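CRISPR system Cmr subunit Cmr1-1 (Pyrococcus furiosus, PDB 4W8Z) forms part of the type III-B Cmr ribonucleoprotein complex of CRISPR antiviral defence, binding RNA and helping to cap the elongated crRNA-containing assembly. Local coordinates at residues K60-E63 against I64-V68; S133-E136 against R137-K140; Y220-L223 against K224-D227. All blocks are in the same frame, centred on the assembly; numbering follows the deposited sequence.

Contact 1 of 3, residues K60-E63 against I64-V68; sequences KLKE and IENQV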
loop_
_atom_site.group_PDB
_atom_site.type_symbol
_atom_site.label_atom_id
_atom_site.label_comp_id
_atom_site.label_asym_id
_atom_site.label_seq_id
_atom_site.Cartn_x
_atom_site.Cartn_y
_atom_site.Cartn_z
ATOM N N LYS A 60 10.221 20.977 -6.473
ATOM C CA LYS A 60 11.505 20.330 -6.224
ATOM C C LYS A 60 11.360 18.813 -6.154
ATOM O O LYS A 60 12.254 18.077 -6.569
ATOM C CB LYS A 60 12.127 20.862 -4.931
ATOM C CG LYS A 60 13.555 20.409 -4.682
ATOM C CD LYS A 60 14.124 21.066 -3.435
ATOM C CE LYS A 60 15.563 20.632 -3.193
ATOM N NZ LYS A 60 16.147 21.279 -1.982
ATOM N N LEU A 61 10.230 18.351 -5.629
ATOM C CA LEU A 61 9.956 16.922 -5.559
ATOM C C LEU A 61 9.863 16.320 -6.957
ATOM O O LEU A 61 10.448 15.271 -7.231
ATOM C CB LEU A 61 8.660 16.656 -4.787
ATOM C CG LEU A 61 8.317 15.178 -4.581
ATOM C CD1 LEU A 61 9.368 14.514 -3.704
ATOM C CD2 LEU A 61 6.923 15.002 -3.995
ATOM N N LYS A 62 9.134 16.995 -7.840
ATOM C CA LYS A 62 8.921 16.500 -9.195
ATOM C C LYS A 62 10.201 16.542 -10.023
ATOM O O LYS A 62 10.363 15.765 -10.962
ATOM C CB LYS A 62 7.826 17.306 -9.893
ATOM C CG LYS A 62 7.167 16.564 -11.039
ATOM C CD LYS A 62 6.542 15.279 -10.534
ATOM C CE LYS A 62 5.680 14.618 -11.589
ATOM N NZ LYS A 62 4.801 13.583 -10.979
ATOM N N GLU A 63 11.104 17.454 -9.676
ATOM C CA GLU A 63 12.387 17.547 -10.360
ATOM C C GLU A 63 13.225 16.299 -10.105
ATOM O O GLU A 63 13.734 15.679 -11.040
ATOM C CB GLU A 63 13.149 18.796 -9.912
ATOM C CG GLU A 63 12.510 20.104 -10.353
ATOM C CD GLU A 63 13.227 21.321 -9.799
ATOM O OE1 GLU A 63 12.705 22.444 -9.967
ATOM O OE2 GLU A 63 14.308 21.154 -9.195
ATOM N N ILE A 64 13.352 15.930 -8.835
ATOM C CA ILE A 64 14.138 14.767 -8.451
ATOM C C ILE A 64 13.471 13.472 -8.908
ATOM O O ILE A 64 14.149 12.542 -9.345
ATOM C CB ILE A 64 14.364 14.722 -6.929
ATOM C CG1 ILE A 64 14.777 16.106 -6.425
ATOM C CG2 ILE A 64 15.404 13.665 -6.569
ATOM C CD1 ILE A 64 15.717 16.079 -5.241
ATOM N N GLU A 65 12.143 13.420 -8.816
ATOM C CA GLU A 65 11.394 12.238 -9.241
ATOM C C GLU A 65 11.637 11.917 -10.712
ATOM O O GLU A 65 11.920 10.772 -11.068
ATOM C CB GLU A 65 9.894 12.416 -9.005
ATOM C CG GLU A 65 9.066 11.273 -9.577
ATOM C CD GLU A 65 7.580 11.562 -9.578
ATOM O OE1 GLU A 65 6.823 10.777 -10.190
ATOM O OE2 GLU A 65 7.171 12.572 -8.969
ATOM N N ASN A 66 11.517 12.930 -11.564
ATOM C CA ASN A 66 11.821 12.766 -12.978
ATOM C C ASN A 66 13.296 12.450 -13.174
ATOM O O ASN A 66 13.663 11.678 -14.057
ATOM C CB ASN A 66 11.442 14.023 -13.766
ATOM C CG ASN A 66 9.943 14.185 -13.918
ATOM O OD1 ASN A 66 9.192 13.210 -13.861
ATOM N ND2 ASN A 66 9.498 15.421 -14.122
ATOM N N GLN A 67 14.137 13.038 -12.333
ATOM C CA GLN A 67 15.576 12.854 -12.449
ATOM C C GLN A 67 15.976 11.410 -12.144
ATOM O O GLN A 67 16.983 10.916 -12.652
ATOM C CB GLN A 67 16.314 13.818 -11.520
ATOM C CG GLN A 67 17.689 14.218 -12.016
ATOM C CD GLN A 67 18.354 15.247 -11.122
ATOM O OE1 GLN A 67 17.807 15.635 -10.089
ATOM N NE2 GLN A 67 19.542 15.696 -11.518
ATOM N N VAL A 68 15.184 10.732 -11.319
ATOM C CA VAL A 68 15.449 9.335 -10.993
ATOM C C VAL A 68 14.702 8.391 -11.933
ATOM O O VAL A 68 15.294 7.474 -12.501
ATOM C CB VAL A 68 15.056 9.002 -9.537
ATOM C CG1 VAL A 68 15.287 7.526 -9.252
ATOM C CG2 VAL A 68 15.838 9.863 -8.555
#

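Contact 2 of 3, residues S133-E136 against R137-K140; sequences SPSE and RVIK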
loop_
_atom_site.group_PDB
_atom_site.type_symbol
_atom_site.label_atom_id
_atom_site.label_comp_id
_atom_site.label_asym_id
_atom_site.label_seq_id
_atom_site.Cartn_x
_atom_site.Cartn_y
_atom_site.Cartn_z
ATOM N N SER A 133 21.887 1.306 -12.209
ATOM C CA SER A 133 22.148 2.731 -12.369
ATOM C C SER A 133 23.641 3.028 -12.312
ATOM O O SER A 133 24.387 2.345 -11.610
ATOM C CB SER A 133 21.411 3.534 -11.294
ATOM O OG SER A 133 21.642 4.924 -11.438
ATOM N N PRO A 134 24.089 4.043 -13.068
ATOM C CA PRO A 134 25.472 4.514 -12.941
ATOM C C PRO A 134 25.694 5.294 -11.643
ATOM O O PRO A 134 26.822 5.375 -11.159
ATOM C CB PRO A 134 25.647 5.422 -14.161
ATOM C CG PRO A 134 24.265 5.880 -14.491
ATOM C CD PRO A 134 23.373 4.718 -14.166
ATOM N N SER A 135 24.622 5.854 -11.090
ATOM C CA SER A 135 24.718 6.723 -9.920
ATOM C C SER A 135 24.475 5.989 -8.604
ATOM O O SER A 135 23.556 5.179 -8.494
ATOM C CB SER A 135 23.726 7.881 -10.043
ATOM O OG SER A 135 23.751 8.696 -8.885
ATOM N N GLU A 136 25.299 6.289 -7.603
ATOM C CA GLU A 136 25.147 5.694 -6.281
ATOM C C GLU A 136 23.958 6.323 -5.560
ATOM O O GLU A 136 23.185 5.636 -4.896
ATOM C CB GLU A 136 26.426 5.870 -5.457
ATOM C CG GLU A 136 26.514 4.953 -4.246
ATOM C CD GLU A 136 27.612 5.359 -3.277
ATOM O OE1 GLU A 136 28.639 4.650 -3.203
ATOM O OE2 GLU A 136 27.445 6.386 -2.584
ATOM N N ARG A 137 23.830 7.638 -5.701
ATOM C CA ARG A 137 22.720 8.391 -5.127
ATOM C C ARG A 137 21.384 7.836 -5.615
ATOM O O ARG A 137 20.445 7.669 -4.838
ATOM C CB ARG A 137 22.847 9.872 -5.497
ATOM C CG ARG A 137 22.705 10.844 -4.338
ATOM C CD ARG A 137 23.098 12.252 -4.760
ATOM N NE ARG A 137 22.406 12.668 -5.979
ATOM C CZ ARG A 137 21.331 13.449 -6.002
ATOM N NH1 ARG A 137 20.821 13.914 -4.869
ATOM N NH2 ARG A 137 20.769 13.771 -7.160
ATOM N N VAL A 138 21.320 7.530 -6.908
ATOM C CA VAL A 138 20.096 7.045 -7.533
ATOM C C VAL A 138 19.742 5.615 -7.120
ATOM O O VAL A 138 18.600 5.342 -6.754
ATOM C CB VAL A 138 20.196 7.119 -9.073
ATOM C CG1 VAL A 138 19.107 6.285 -9.723
ATOM C CG2 VAL A 138 20.107 8.563 -9.541
ATOM N N ILE A 139 20.714 4.709 -7.169
ATOM C CA ILE A 139 20.447 3.303 -6.872
ATOM C C ILE A 139 20.042 3.119 -5.408
ATOM O O ILE A 139 19.253 2.229 -5.084
ATOM C CB ILE A 139 21.670 2.407 -7.205
ATOM C CG1 ILE A 139 21.272 0.933 -7.243
ATOM C CG2 ILE A 139 22.808 2.618 -6.221
ATOM C CD1 ILE A 139 20.696 0.495 -8.562
ATOM N N LYS A 140 20.560 3.973 -4.527
ATOM C CA LYS A 140 20.179 3.937 -3.119
ATOM C C LYS A 140 18.709 4.301 -2.973
ATOM O O LYS A 140 17.956 3.622 -2.275
ATOM C CB LYS A 140 21.041 4.890 -2.291
ATOM C CG LYS A 140 22.428 4.371 -1.956
ATOM C CD LYS A 140 23.138 5.333 -1.009
ATOM C CE LYS A 140 24.472 4.780 -0.539
ATOM N NZ LYS A 140 25.070 5.603 0.550
#

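Contact 3 of 3, residues Y220-L223 against K224-D227; sequences YATL and KFSD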
loop_
_atom_site.group_PDB
_atom_site.type_symbol
_atom_site.label_atom_id
_atom_site.label_comp_id
_atom_site.label_asym_id
_atom_site.label_seq_id
_atom_site.Cartn_x
_atom_site.Cartn_y
_atom_site.Cartn_z
ATOM N N TYR A 220 0.365 16.157 0.314
ATOM C CA TYR A 220 0.353 14.833 -0.290
ATOM C C TYR A 220 0.835 13.801 0.728
ATOM O O TYR A 220 1.423 14.156 1.751
ATOM C CB TYR A 220 1.213 14.801 -1.561
ATOM C CG TYR A 220 2.496 15.610 -1.479
ATOM C CD1 TYR A 220 2.505 16.969 -1.776
ATOM C CD2 TYR A 220 3.697 15.014 -1.113
ATOM C CE1 TYR A 220 3.669 17.715 -1.701
ATOM C CE2 TYR A 220 4.871 15.751 -1.038
ATOM C CZ TYR A 220 4.850 17.102 -1.336
ATOM O OH TYR A 220 6.008 17.849 -1.262
ATOM N N ALA A 221 0.569 12.529 0.453
ATOM C CA ALA A 221 0.939 11.452 1.363
ATOM C C ALA A 221 2.449 11.326 1.487
ATOM O O ALA A 221 3.169 11.318 0.487
ATOM C CB ALA A 221 0.340 10.134 0.899
ATOM N N THR A 222 2.925 11.241 2.724
ATOM C CA THR A 222 4.338 11.024 2.995
ATOM C C THR A 222 4.487 9.951 4.061
ATOM O O THR A 222 3.565 9.715 4.846
ATOM C CB THR A 222 5.051 12.306 3.478
ATOM O OG1 THR A 222 4.549 12.682 4.769
ATOM C CG2 THR A 222 4.859 13.450 2.492
ATOM N N LEU A 223 5.649 9.307 4.093
ATOM C CA LEU A 223 5.933 8.327 5.129
ATOM C C LEU A 223 5.982 8.989 6.500
ATOM O O LEU A 223 5.434 8.466 7.468
ATOM C CB LEU A 223 7.254 7.608 4.856
ATOM C CG LEU A 223 7.697 6.721 6.027
ATOM C CD1 LEU A 223 6.717 5.577 6.231
ATOM C CD2 LEU A 223 9.119 6.212 5.855
ATOM N N LYS A 224 6.643 10.143 6.570
ATOM C CA LYS A 224 6.838 10.855 7.831
ATOM C C LYS A 224 5.533 11.117 8.560
ATOM O O LYS A 224 5.442 10.925 9.772
ATOM C CB LYS A 224 7.549 12.186 7.599
ATOM C CG LYS A 224 7.965 12.883 8.886
ATOM C CD LYS A 224 8.331 14.330 8.642
ATOM C CE LYS A 224 9.292 14.834 9.702
ATOM N NZ LYS A 224 10.616 14.151 9.591
ATOM N N PHE A 225 4.524 11.555 7.818
ATOM C CA PHE A 225 3.245 11.885 8.424
ATOM C C PHE A 225 2.218 10.796 8.175
ATOM O O PHE A 225 1.209 11.017 7.505
ATOM C CB PHE A 225 2.747 13.232 7.900
ATOM C CG PHE A 225 3.616 14.388 8.313
ATOM C CD1 PHE A 225 3.557 14.887 9.605
ATOM C CD2 PHE A 225 4.506 14.962 7.419
ATOM C CE1 PHE A 225 4.359 15.939 9.994
ATOM C CE2 PHE A 225 5.311 16.015 7.803
ATOM C CZ PHE A 225 5.237 16.504 9.092
ATOM N N SER A 226 2.484 9.617 8.727
ATOM C CA SER A 226 1.576 8.487 8.592
ATOM C C SER A 226 1.569 7.635 9.858
ATOM O O SER A 226 2.455 7.758 10.698
ATOM C CB SER A 226 1.962 7.629 7.381
ATOM O OG SER A 226 3.207 6.986 7.583
ATOM N N ASP A 227 0.559 6.782 9.995
ATOM C CA ASP A 227 0.504 5.829 11.095
ATOM C C ASP A 227 0.542 4.416 10.558
ATOM O O ASP A 227 -0.221 4.070 9.659
ATOM C CB ASP A 227 -0.754 6.024 11.937
ATOM C CG ASP A 227 -0.602 7.123 12.971
ATOM O OD1 ASP A 227 0.500 7.709 13.066
ATOM O OD2 ASP A 227 -1.585 7.387 13.697
#

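Contact 1 of 3, residues K60-E63 against I64-V68
K62 and E65, one turn apart on helix 58-69, lie alongside each other and point the same way, joined by a salt bridge of 3.3 Å from K62 NZ to E65 OE2 that is weak as a hydrogen bond. The lysine chain leaves with CG anti to the backbone N (chi1 -157°) and turns at chi2 (59°), a bend that brings NZ to the carboxylate. Its aliphatic part follows the same course, and K62 CD rests 3.2 Å from E65 OE2. N66, the residue after E65, crosses over the start of the K62 chain, with N66 ND2 4.0 Å from K62 CG. Successive i to i+4 backbone bonds fix the spacing, among them E65 N to L61 O at 3.0 Å and Q67 N to E63 O at 3.0 Å. Farther out, helix 38-54 covers this side: R43 NE forms a salt bridge with E65 OE1, and R47 makes a long, weak ion pair with E65 OE2. L61 packs on R47 and F54, and I64 also meets F54. The buried carboxylate of E65 thus faces positive charge from its own helix and from the preceding helix 38-54, which would probably favour its ionised form.

Contact 2 of 3, residues S133-E136 against R137-K140
An N-cap opens helix 136-152 here, just after an ST turn has brought the chain off the end of strand 126-133, so the contact is a strand-to-helix connection in the N-terminal RAMP region. S135 is the capping residue: its OG accepts a weak bond from V138 N at 3.3 Å, with an N-H...O angle of 159°. With chi1 at 177°, the hydroxyl oxygen is carried beside the residue's own carbonyl carbon and reaches the amides of the first turn; S135 CB lies 3.7 Å from V138 CG2. The ST turn precedes it, S133 OG accepting from S135 N at 3.1 Å. The same oxygen is hydrogen-bonded to the carbonyl of R77, and this second partner ties the turn to the loop that V138 also touches. V138 meets both serines, its two methyls divided between them: CG2 goes to S135, while CG1 sits 3.3 Å from S133 OG. Regular helical bonding starts with I139 N to S135 O at 3.2 Å and K140 N to E136 O at 3.1 Å. I139 packs on F8 and E10 of strand 8-16, and its CD1 approaches S133 N. On the outer flank E136 and K140 run side by side in the same direction. Their opposite charges stay beyond salt-bridge range, E136 OE2 being 4.0 Å from K140 NZ, while the lysine's CG lies against the E136 carbonyl oxygen.

Contact 3 of 3, residues Y220-L223 against K224-D227
T222 and F225 lie side by side at a bend in the chain, and the buried threonine hydroxyl holds the turn from within. T222 OG1 accepts from F225 N at 3.3 Å with an N-H...O angle of 158°. A chi1 of 67° places this oxygen between its own backbone N and carbonyl carbon, from where it also meets the F225 ring at the edge, close to the ring plane, 3.5 Å from CD2. The second clasp is shorter: S226 OG donates to L223 O at 2.7 Å, coming in 25° from the carbonyl plane. W339 NE1 adds a weak bond to the same carbonyl oxygen. The L223 side chain turns off from the bend, with CD1 4.0 Å from S226 OG, and packs on L49 and S52 of helix 38-54 and on L199 of helix 188-206, while the backbone N of K224 is hydrogen-bonded to S52 OG. The other side is looser. K224 and F225 are partly exposed, and their contact is slight, K224 CG standing 4.2 Å above one ring face and offset toward its rim. Beyond the bend S226 and D227 enter strand 226-231, their backbones bonded to G341 and K301. A threonine hydroxyl bonded to the amide three residues on, and a serine hydroxyl bonded to the carbonyl three residues back, are side-chain bonds that hold a bend, here one leading into the C-terminal antiparallel sheet.

How the contacts relate
The three contacts follow one another along the chain. Contacts 1 and 2 both belong to the N-terminal RAMP region, their centres about 14 Å apart, and meet where V68 CG1 of helix 58-69 packs 4.0 Å from V138 CG1 of helix 136-152. Contact 3 opens the strand entering the C-terminal sheet; its centre is about 18 Å from that of contact 1, which it touches through Y220 CE2 and L61 CD2 at 3.7 Å. Contacts 2 and 3 remain about 12 Å apart at their nearest atoms. Helix 38-54 packs against both contact 1 and contact 3, so that the same helix borders both the N-terminal RAMP region and the start of the C-terminal sheet.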